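Local structure of uncharacterized protein (Bombyx mori, 5AZ1) at residues 23-28 with 72-77; 138-143 with 323-328. The protein probably acts as an NADPH-dependent aldo-keto reductase, reducing carbonyl compounds with the cofactor held in a TIM barrel. One frame throughout, in Å; residues are numbered along the deposited sequence.

Contact 1 of 2, residues 23-28 with 72-77. With NDP (NADPH dihydro-nicotinamide-adenine-dinucleotide phosphate), chain J.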
loop_
_atom_site.group_PDB
_atom_site.type_symbol
_atom_site.label_atom_id
_atom_site.label_comp_id
_atom_site.label_asym_id
_atom_site.label_seq_id
_atom_site.Cartn_x
_atom_site.Cartn_y
_atom_site.Cartn_z
ATOM N N GLY A 23 -4.555 -2.773 5.583
ATOM C CA GLY A 23 -4.352 -3.577 4.389
ATOM C C GLY A 23 -5.310 -4.760 4.203
ATOM O O GLY A 23 -5.783 -5.312 5.177
ATOM N N THR A 24 -5.603 -5.129 2.954
ATOM C CA THR A 24 -6.633 -6.089 2.678
ATOM C C THR A 24 -6.219 -7.210 1.749
ATOM O O THR A 24 -7.086 -7.958 1.277
ATOM C CB THR A 24 -7.926 -5.396 2.178
ATOM O OG1 THR A 24 -7.748 -4.808 0.890
ATOM C CG2 THR A 24 -8.394 -4.351 3.148
ATOM N N TRP A 25 -4.918 -7.352 1.495
ATOM C CA TRP A 25 -4.439 -8.453 0.655
ATOM C C TRP A 25 -4.166 -9.705 1.501
ATOM O O TRP A 25 -3.499 -9.638 2.505
ATOM C CB TRP A 25 -3.192 -8.041 -0.029
ATOM C CG TRP A 25 -2.497 -9.092 -0.732
ATOM C CD1 TRP A 25 -1.197 -9.442 -0.560
ATOM C CD2 TRP A 25 -3.010 -9.934 -1.750
ATOM N NE1 TRP A 25 -0.868 -10.441 -1.406
ATOM C CE2 TRP A 25 -1.965 -10.773 -2.151
ATOM C CE3 TRP A 25 -4.268 -10.097 -2.335
ATOM C CZ2 TRP A 25 -2.116 -11.751 -3.144
ATOM C CZ3 TRP A 25 -4.428 -11.075 -3.315
ATOM C CH2 TRP A 25 -3.349 -11.890 -3.721
ATOM N N LEU A 26 -4.735 -10.833 1.113
ATOM C CA LEU A 26 -4.629 -12.074 1.914
ATOM C C LEU A 26 -3.554 -13.054 1.462
ATOM O O LEU A 26 -3.161 -13.931 2.223
ATOM C CB LEU A 26 -5.983 -12.767 2.004
ATOM C CG LEU A 26 -6.950 -11.962 2.855
ATOM C CD1 LEU A 26 -8.307 -12.612 2.928
ATOM C CD2 LEU A 26 -6.453 -11.679 4.247
ATOM N N GLY A 27 -3.074 -12.917 0.243
ATOM C CA GLY A 27 -1.860 -13.594 -0.155
ATOM C C GLY A 27 -2.098 -14.688 -1.177
ATOM O O GLY A 27 -3.203 -15.234 -1.316
ATOM N N VAL A 28 -1.030 -14.977 -1.911
ATOM C CA VAL A 28 -0.944 -16.144 -2.768
ATOM C C VAL A 28 -0.061 -17.075 -1.922
ATOM O O VAL A 28 1.107 -17.297 -2.229
ATOM C CB VAL A 28 -0.418 -15.817 -4.210
ATOM C CG1 VAL A 28 -1.594 -15.515 -5.124
ATOM C CG2 VAL A 28 0.613 -14.663 -4.259
ATOM N N ALA A 72 -7.748 -3.250 -3.543
ATOM C CA ALA A 72 -7.437 -3.314 -4.977
ATOM C C ALA A 72 -8.349 -4.303 -5.672
ATOM O O ALA A 72 -8.798 -5.215 -5.038
ATOM C CB ALA A 72 -5.959 -3.706 -5.201
ATOM N N HIS A 73 -8.621 -4.089 -6.958
ATOM C CA HIS A 73 -9.240 -5.094 -7.793
ATOM C C HIS A 73 -8.606 -6.478 -7.598
ATOM O O HIS A 73 -9.289 -7.461 -7.264
ATOM C CB HIS A 73 -9.165 -4.672 -9.223
ATOM C CG HIS A 73 -9.790 -5.634 -10.148
ATOM N ND1 HIS A 73 -9.532 -5.626 -11.502
ATOM C CD2 HIS A 73 -10.646 -6.668 -9.927
ATOM C CE1 HIS A 73 -10.213 -6.600 -12.076
ATOM N NE2 HIS A 73 -10.848 -7.283 -11.133
ATOM N N PHE A 74 -7.279 -6.513 -7.676
ATOM C CA PHE A 74 -6.556 -7.749 -7.557
ATOM C C PHE A 74 -6.779 -8.444 -6.238
ATOM O O PHE A 74 -6.488 -9.596 -6.132
ATOM C CB PHE A 74 -5.055 -7.478 -7.744
ATOM C CG PHE A 74 -4.207 -8.718 -7.729
ATOM C CD1 PHE A 74 -4.246 -9.599 -8.803
ATOM C CD2 PHE A 74 -3.344 -9.007 -6.641
ATOM C CE1 PHE A 74 -3.449 -10.757 -8.812
ATOM C CE2 PHE A 74 -2.546 -10.168 -6.651
ATOM C CZ PHE A 74 -2.607 -11.045 -7.741
ATOM N N TYR A 75 -7.248 -7.771 -5.196
ATOM C CA TYR A 75 -7.327 -8.453 -3.907
ATOM C C TYR A 75 -8.592 -9.281 -3.702
ATOM O O TYR A 75 -8.734 -9.910 -2.657
ATOM C CB TYR A 75 -7.120 -7.483 -2.753
ATOM C CG TYR A 75 -5.807 -6.666 -2.764
ATOM C CD1 TYR A 75 -4.706 -7.017 -3.547
ATOM C CD2 TYR A 75 -5.675 -5.564 -1.921
ATOM C CE1 TYR A 75 -3.530 -6.284 -3.519
ATOM C CE2 TYR A 75 -4.530 -4.798 -1.909
ATOM C CZ TYR A 75 -3.462 -5.128 -2.729
ATOM O OH TYR A 75 -2.341 -4.334 -2.680
ATOM N N ARG A 76 -9.503 -9.251 -4.665
ATOM C CA ARG A 76 -10.669 -10.098 -4.686
ATOM C C ARG A 76 -11.760 -9.712 -3.727
ATOM O O ARG A 76 -12.849 -10.103 -3.952
ATOM C CB ARG A 76 -10.345 -11.575 -4.414
ATOM C CG ARG A 76 -9.835 -12.364 -5.602
ATOM C CD ARG A 76 -8.365 -12.213 -5.801
ATOM N NE ARG A 76 -7.790 -13.346 -6.527
ATOM C CZ ARG A 76 -6.597 -13.334 -7.137
ATOM N NH1 ARG A 76 -5.815 -12.239 -7.146
ATOM N NH2 ARG A 76 -6.173 -14.430 -7.762
ATOM N N VAL A 77 -11.488 -8.935 -2.690
ATOM C CA VAL A 77 -12.412 -8.747 -1.595
ATOM C C VAL A 77 -13.140 -7.386 -1.594
ATOM O O VAL A 77 -13.709 -6.989 -0.556
ATOM C CB VAL A 77 -11.687 -8.964 -0.222
ATOM C CG1 VAL A 77 -11.209 -10.430 -0.123
ATOM C CG2 VAL A 77 -10.472 -8.029 -0.033
HETATM P PA NDP J . 2.783 -6.695 6.253
HETATM O O1A NDP J . 4.226 -6.191 6.352
HETATM O O2A NDP J . 1.623 -5.835 6.622
HETATM O O5B NDP J . 2.739 -7.958 7.297
HETATM C C5B NDP J . 1.676 -8.897 7.309
HETATM C C4B NDP J . 1.913 -9.926 8.409
HETATM O O4B NDP J . 2.251 -9.299 9.658
HETATM C C3B NDP J . 0.666 -10.803 8.654
HETATM O O3B NDP J . 1.004 -12.166 8.443
HETATM C C2B NDP J . 0.231 -10.470 10.085
HETATM O O2B NDP J . -0.349 -11.554 10.819
HETATM C C1B NDP J . 1.501 -9.925 10.714
HETATM N N9A NDP J . 1.296 -8.853 11.682
HETATM C C8A NDP J . 0.609 -7.706 11.486
HETATM N N7A NDP J . 0.666 -6.918 12.575
HETATM C C5A NDP J . 1.444 -7.561 13.466
HETATM C C6A NDP J . 1.902 -7.266 14.822
HETATM N N6A NDP J . 1.510 -6.078 15.375
HETATM N N1A NDP J . 2.688 -8.217 15.434
HETATM C C2A NDP J . 3.045 -9.385 14.837
HETATM N N3A NDP J . 2.667 -9.713 13.586
HETATM C C4A NDP J . 1.876 -8.842 12.880
HETATM O O3 NDP J . 2.628 -7.441 4.844
HETATM P PN NDP J . 1.651 -7.053 3.640
HETATM O O1N NDP J . 2.514 -7.088 2.417
HETATM O O2N NDP J . 0.383 -7.895 3.702
HETATM O O5D NDP J . 1.177 -5.551 4.081
HETATM C C5D NDP J . 0.834 -4.615 3.142
HETATM C C4D NDP J . -0.587 -4.381 2.667
HETATM O O4D NDP J . -0.239 -3.411 1.645
HETATM C C3D NDP J . -1.454 -5.382 1.900
HETATM O O3D NDP J . -2.519 -5.852 2.692
HETATM C C2D NDP J . -2.003 -4.520 0.766
HETATM O O2D NDP J . -3.070 -3.688 1.281
HETATM C C1D NDP J . -0.765 -3.704 0.361
HETATM N N1N NDP J . 0.257 -4.298 -0.624
HETATM C C2N NDP J . 0.432 -3.621 -1.798
HETATM C C3N NDP J . 1.296 -4.030 -2.830
HETATM C C7N NDP J . 1.428 -3.198 -4.092
HETATM O O7N NDP J . 1.972 -3.755 -5.053
HETATM N N7N NDP J . 0.952 -1.909 -4.169
HETATM C C4N NDP J . 2.073 -5.338 -2.697
HETATM C C5N NDP J . 1.850 -5.986 -1.390
HETATM C C6N NDP J . 0.984 -5.450 -0.439
HETATM P P2B NDP J . -1.950 -11.811 10.938
HETATM O O1X NDP J . -2.642 -11.347 9.640
HETATM O O2X NDP J . -1.980 -13.317 10.948
HETATM O O3X NDP J . -2.269 -10.980 12.151
HETATM O O HOH W 1 -7.245 -10.131 -0.291
#

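Contact 2 of 2, residues 138-143 with 323-328. With NDP (NADPH dihydro-nicotinamide-adenine-dinucleotide phosphate), chain J.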
loop_
_atom_site.group_PDB
_atom_site.type_symbol
_atom_site.label_atom_id
_atom_site.label_comp_id
_atom_site.label_asym_id
_atom_site.label_seq_id
_atom_site.Cartn_x
_atom_site.Cartn_y
_atom_site.Cartn_z
ATOM N N TRP A 138 0.837 -1.336 -10.918
ATOM C CA TRP A 138 2.226 -1.509 -11.359
ATOM C C TRP A 138 2.397 -0.767 -12.626
ATOM O O TRP A 138 1.405 -0.522 -13.312
ATOM C CB TRP A 138 2.553 -2.983 -11.614
ATOM C CG TRP A 138 2.607 -3.801 -10.390
ATOM C CD1 TRP A 138 1.573 -4.338 -9.749
ATOM C CD2 TRP A 138 3.770 -4.148 -9.636
ATOM N NE1 TRP A 138 2.005 -5.060 -8.641
ATOM C CE2 TRP A 138 3.356 -4.928 -8.546
ATOM C CE3 TRP A 138 5.142 -3.924 -9.812
ATOM C CZ2 TRP A 138 4.262 -5.469 -7.597
ATOM C CZ3 TRP A 138 6.046 -4.456 -8.862
ATOM C CH2 TRP A 138 5.585 -5.185 -7.762
ATOM N N PRO A 139 3.662 -0.410 -12.980
ATOM C CA PRO A 139 3.897 0.345 -14.196
ATOM C C PRO A 139 3.872 -0.515 -15.504
ATOM O O PRO A 139 3.810 0.034 -16.629
ATOM C CB PRO A 139 5.283 0.993 -13.944
ATOM C CG PRO A 139 5.928 0.190 -12.898
ATOM C CD PRO A 139 4.863 -0.488 -12.124
ATOM N N MET A 140 3.903 -1.827 -15.371
ATOM C CA MET A 140 3.865 -2.726 -16.541
ATOM C C MET A 140 2.444 -2.838 -17.091
ATOM O O MET A 140 1.465 -2.800 -16.339
ATOM C CB MET A 140 4.386 -4.125 -16.209
ATOM C CG MET A 140 5.734 -4.154 -15.544
ATOM S SD MET A 140 5.688 -4.053 -13.745
ATOM C CE MET A 140 4.855 -5.527 -13.158
ATOM N N SER A 141 2.375 -2.948 -18.415
ATOM C CA SER A 141 1.170 -3.241 -19.136
ATOM C C SER A 141 1.248 -4.684 -19.693
ATOM O O SER A 141 1.953 -4.936 -20.664
ATOM C CB SER A 141 1.057 -2.268 -20.276
ATOM O OG SER A 141 2.067 -2.465 -21.255
ATOM N N ILE A 142 0.476 -5.581 -19.092
ATOM C CA ILE A 142 0.486 -6.999 -19.370
ATOM C C ILE A 142 -0.948 -7.575 -19.554
ATOM O O ILE A 142 -1.785 -7.542 -18.609
ATOM C CB ILE A 142 1.151 -7.786 -18.210
ATOM C CG1 ILE A 142 2.519 -7.150 -17.860
ATOM C CG2 ILE A 142 1.310 -9.266 -18.565
ATOM C CD1 ILE A 142 3.169 -7.812 -16.690
ATOM N N SER A 143 -1.178 -8.215 -20.708
ATOM C CA SER A 143 -2.455 -8.897 -20.973
ATOM C C SER A 143 -2.690 -9.984 -19.956
ATOM O O SER A 143 -1.797 -10.427 -19.205
ATOM C CB SER A 143 -2.522 -9.505 -22.412
ATOM O OG SER A 143 -1.934 -10.820 -22.403
ATOM N N ASN A 323 9.045 -1.704 -18.356
ATOM C CA ASN A 323 8.686 -0.956 -17.100
ATOM C C ASN A 323 8.711 -1.725 -15.810
ATOM O O ASN A 323 8.395 -1.174 -14.748
ATOM C CB ASN A 323 7.352 -0.204 -17.293
ATOM C CG ASN A 323 7.487 0.902 -18.287
ATOM O OD1 ASN A 323 6.781 1.021 -19.294
ATOM N ND2 ASN A 323 8.398 1.744 -17.997
ATOM N N TYR A 324 9.168 -2.972 -15.835
ATOM C CA TYR A 324 9.488 -3.627 -14.595
ATOM C C TYR A 324 10.403 -2.682 -13.811
ATOM O O TYR A 324 11.375 -2.122 -14.387
ATOM C CB TYR A 324 10.204 -4.905 -14.834
ATOM C CG TYR A 324 10.606 -5.639 -13.549
ATOM C CD1 TYR A 324 9.693 -6.354 -12.830
ATOM C CD2 TYR A 324 11.922 -5.617 -13.086
ATOM C CE1 TYR A 324 10.033 -7.040 -11.674
ATOM C CE2 TYR A 324 12.300 -6.319 -11.928
ATOM C CZ TYR A 324 11.370 -7.047 -11.227
ATOM O OH TYR A 324 11.733 -7.750 -10.057
ATOM N N PRO A 325 10.031 -2.407 -12.537
ATOM C CA PRO A 325 10.622 -1.241 -11.873
ATOM C C PRO A 325 11.906 -1.539 -11.153
ATOM O O PRO A 325 12.679 -0.638 -10.952
ATOM C CB PRO A 325 9.535 -0.831 -10.847
ATOM C CG PRO A 325 8.850 -2.135 -10.524
ATOM C CD PRO A 325 8.795 -2.868 -11.845
ATOM N N PHE A 326 12.086 -2.771 -10.734
ATOM C CA PHE A 326 13.238 -3.165 -9.911
ATOM C C PHE A 326 14.442 -3.650 -10.761
ATOM O O PHE A 326 14.312 -3.908 -11.964
ATOM C CB PHE A 326 12.842 -4.268 -8.912
ATOM C CG PHE A 326 11.499 -4.057 -8.221
ATOM C CD1 PHE A 326 11.070 -2.763 -7.794
ATOM C CD2 PHE A 326 10.650 -5.152 -7.984
ATOM C CE1 PHE A 326 9.841 -2.584 -7.153
ATOM C CE2 PHE A 326 9.433 -4.970 -7.351
ATOM C CZ PHE A 326 9.030 -3.677 -6.928
ATOM N N ASP A 327 15.602 -3.757 -10.111
ATOM C CA ASP A 327 16.832 -4.262 -10.729
ATOM C C ASP A 327 16.662 -5.683 -11.132
ATOM O O ASP A 327 16.177 -6.467 -10.345
ATOM C CB ASP A 327 18.021 -4.191 -9.737
ATOM C CG ASP A 327 18.501 -2.775 -9.539
ATOM O OD1 ASP A 327 18.227 -1.884 -10.398
ATOM O OD2 ASP A 327 19.146 -2.543 -8.505
ATOM N N VAL A 328 17.128 -6.005 -12.329
ATOM C CA VAL A 328 16.920 -7.316 -12.925
ATOM C C VAL A 328 18.088 -8.222 -12.512
ATOM O O VAL A 328 19.235 -7.793 -12.525
ATOM C CB VAL A 328 16.806 -7.146 -14.461
ATOM C CG1 VAL A 328 16.592 -8.472 -15.194
ATOM C CG2 VAL A 328 15.670 -6.168 -14.799
HETATM P PA NDP J . 2.783 -6.695 6.253
HETATM O O1A NDP J . 4.226 -6.191 6.352
HETATM O O2A NDP J . 1.623 -5.835 6.622
HETATM O O5B NDP J . 2.739 -7.958 7.297
HETATM C C5B NDP J . 1.676 -8.897 7.309
HETATM C C4B NDP J . 1.913 -9.926 8.409
HETATM O O4B NDP J . 2.251 -9.299 9.658
HETATM C C3B NDP J . 0.666 -10.803 8.654
HETATM O O3B NDP J . 1.004 -12.166 8.443
HETATM C C2B NDP J . 0.231 -10.470 10.085
HETATM O O2B NDP J . -0.349 -11.554 10.819
HETATM C C1B NDP J . 1.501 -9.925 10.714
HETATM N N9A NDP J . 1.296 -8.853 11.682
HETATM C C8A NDP J . 0.609 -7.706 11.486
HETATM N N7A NDP J . 0.666 -6.918 12.575
HETATM C C5A NDP J . 1.444 -7.561 13.466
HETATM C C6A NDP J . 1.902 -7.266 14.822
HETATM N N6A NDP J . 1.510 -6.078 15.375
HETATM N N1A NDP J . 2.688 -8.217 15.434
HETATM C C2A NDP J . 3.045 -9.385 14.837
HETATM N N3A NDP J . 2.667 -9.713 13.586
HETATM C C4A NDP J . 1.876 -8.842 12.880
HETATM O O3 NDP J . 2.628 -7.441 4.844
HETATM P PN NDP J . 1.651 -7.053 3.640
HETATM O O1N NDP J . 2.514 -7.088 2.417
HETATM O O2N NDP J . 0.383 -7.895 3.702
HETATM O O5D NDP J . 1.177 -5.551 4.081
HETATM C C5D NDP J . 0.834 -4.615 3.142
HETATM C C4D NDP J . -0.587 -4.381 2.667
HETATM O O4D NDP J . -0.239 -3.411 1.645
HETATM C C3D NDP J . -1.454 -5.382 1.900
HETATM O O3D NDP J . -2.519 -5.852 2.692
HETATM C C2D NDP J . -2.003 -4.520 0.766
HETATM O O2D NDP J . -3.070 -3.688 1.281
HETATM C C1D NDP J . -0.765 -3.704 0.361
HETATM N N1N NDP J . 0.257 -4.298 -0.624
HETATM C C2N NDP J . 0.432 -3.621 -1.798
HETATM C C3N NDP J . 1.296 -4.030 -2.830
HETATM C C7N NDP J . 1.428 -3.198 -4.092
HETATM O O7N NDP J . 1.972 -3.755 -5.053
HETATM N N7N NDP J . 0.952 -1.909 -4.169
HETATM C C4N NDP J . 2.073 -5.338 -2.697
HETATM C C5N NDP J . 1.850 -5.986 -1.390
HETATM C C6N NDP J . 0.984 -5.450 -0.439
HETATM P P2B NDP J . -1.950 -11.811 10.938
HETATM O O1X NDP J . -2.642 -11.347 9.640
HETATM O O2X NDP J . -1.980 -13.317 10.948
HETATM O O3X NDP J . -2.269 -10.980 12.151
#

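Contact 1 of 2, residues 23-28 with 72-77
The Tyr75 ring is sandwiched between CB of Trp25, a CH-pi contact 3.7 Å from the ring centroid and almost on its normal, and CB of Ala72 on the opposite face; OG1 of Thr24, itself hydrogen-bonded with Thr71, and CD2 of Phe74 lie at its edge. This pairing joins the loops after strands 22-23 and 68-70 of the aldo-keto reductase TIM barrel, beside the NADPH. Trp25, its CG anti to the backbone N (chi1 171°), carries its indole over to both aromatic partners: CE3 comes to 3.3 Å from Tyr75 CD1, and CH2 to 3.5 Å from Phe74 CE2. The Trp25 and Phe74 rings are inclined at 33°, with the N of Gly27 over a face of the indole. An alanine in place of Tyr75 would probably open a gap between Trp25 and Ala72 and leave Lys104, hydrogen-bonded to the phenol oxygen, without that partner beside the nicotinamide. On the cofactor side, the Trp25 N donates to O3D of the ribose at 3.1 Å. NH1 of Arg76, poised above a face of Phe74, donates within its guanidinium plane to Phe74 O. A single water bridges the loops, donating to Thr24 O at 2.7 Å and to Tyr75 O at 2.8 Å, and accepting from Leu26 N.

Contact 2 of 2, residues 138-143 with 323-328
Trp138 meets Phe326 and Pro325 where the loop after strand 133-136 of the TIM barrel packs against the C-terminal loop that follows helix 297-304, an arrangement in keeping with the aldo-keto reductase fold, whose long loops build the substrate pocket above the cofactor. No hydrogen bond links the two segments, and the packing is largely apolar, with some backbone polar atoms against aliphatic carbons. The indole stands with CG anti to its carbonyl carbon (chi1 -70°), which lets the six-membered ring come close to 323-328. There its CZ3 touches Phe326 CZ at 3.6 Å, the planes inclined at 71°, while Pro325 CG reaches the indole edge and also lies over one face of the Phe326 ring. Trp318 packs edge-to-face with the indole and also touches Met140. Met140 bends at both chi2 and chi3 to bring SD to 3.8 Å from Pro325 CD, and its CG lies 3.6 Å from the N of Tyr324. Pro139 completes the tight part: its CG rests 3.4 Å from Asn323 O, an oxygen that accepts a hydrogen bond from Gln181 of helix 179-188, and its own O lies 3.6 Å from Asn323 CB. The contact loosens from Phe326 onward. This partly exposed ring has an acetate ion beside it and a cation-pi partner in Arg311, and the exposed Asp327 and Val328 make no contact with 138-143. On the cofactor side, NE1 of Trp138 lies 3.8 Å from O7N of the nicotinamide carboxamide.

From the N terminus, the chain leaves strand 22-23, runs through helix 51-64 and strand 68-70, and returns to close contact 1, which closes a loop of 43 intervening residues and ties together the loops that follow the first two barrel strands. Only afterwards, beyond strand 133-136, does contact 2 open; it closes 179 residues later, once the chain has passed through the remaining barrel strands and reached the C-terminal loop. The two loops are therefore in series and neither nest nor cross. The centres of contact 1 and contact 2 lie about 19 Å apart, and the nearest atoms of contact 1 and contact 2 about 7 Å, without touching. The NADPH is common to both: contact 1 meets its ribose and nicotinamide, contact 2 approaches the carboxamide.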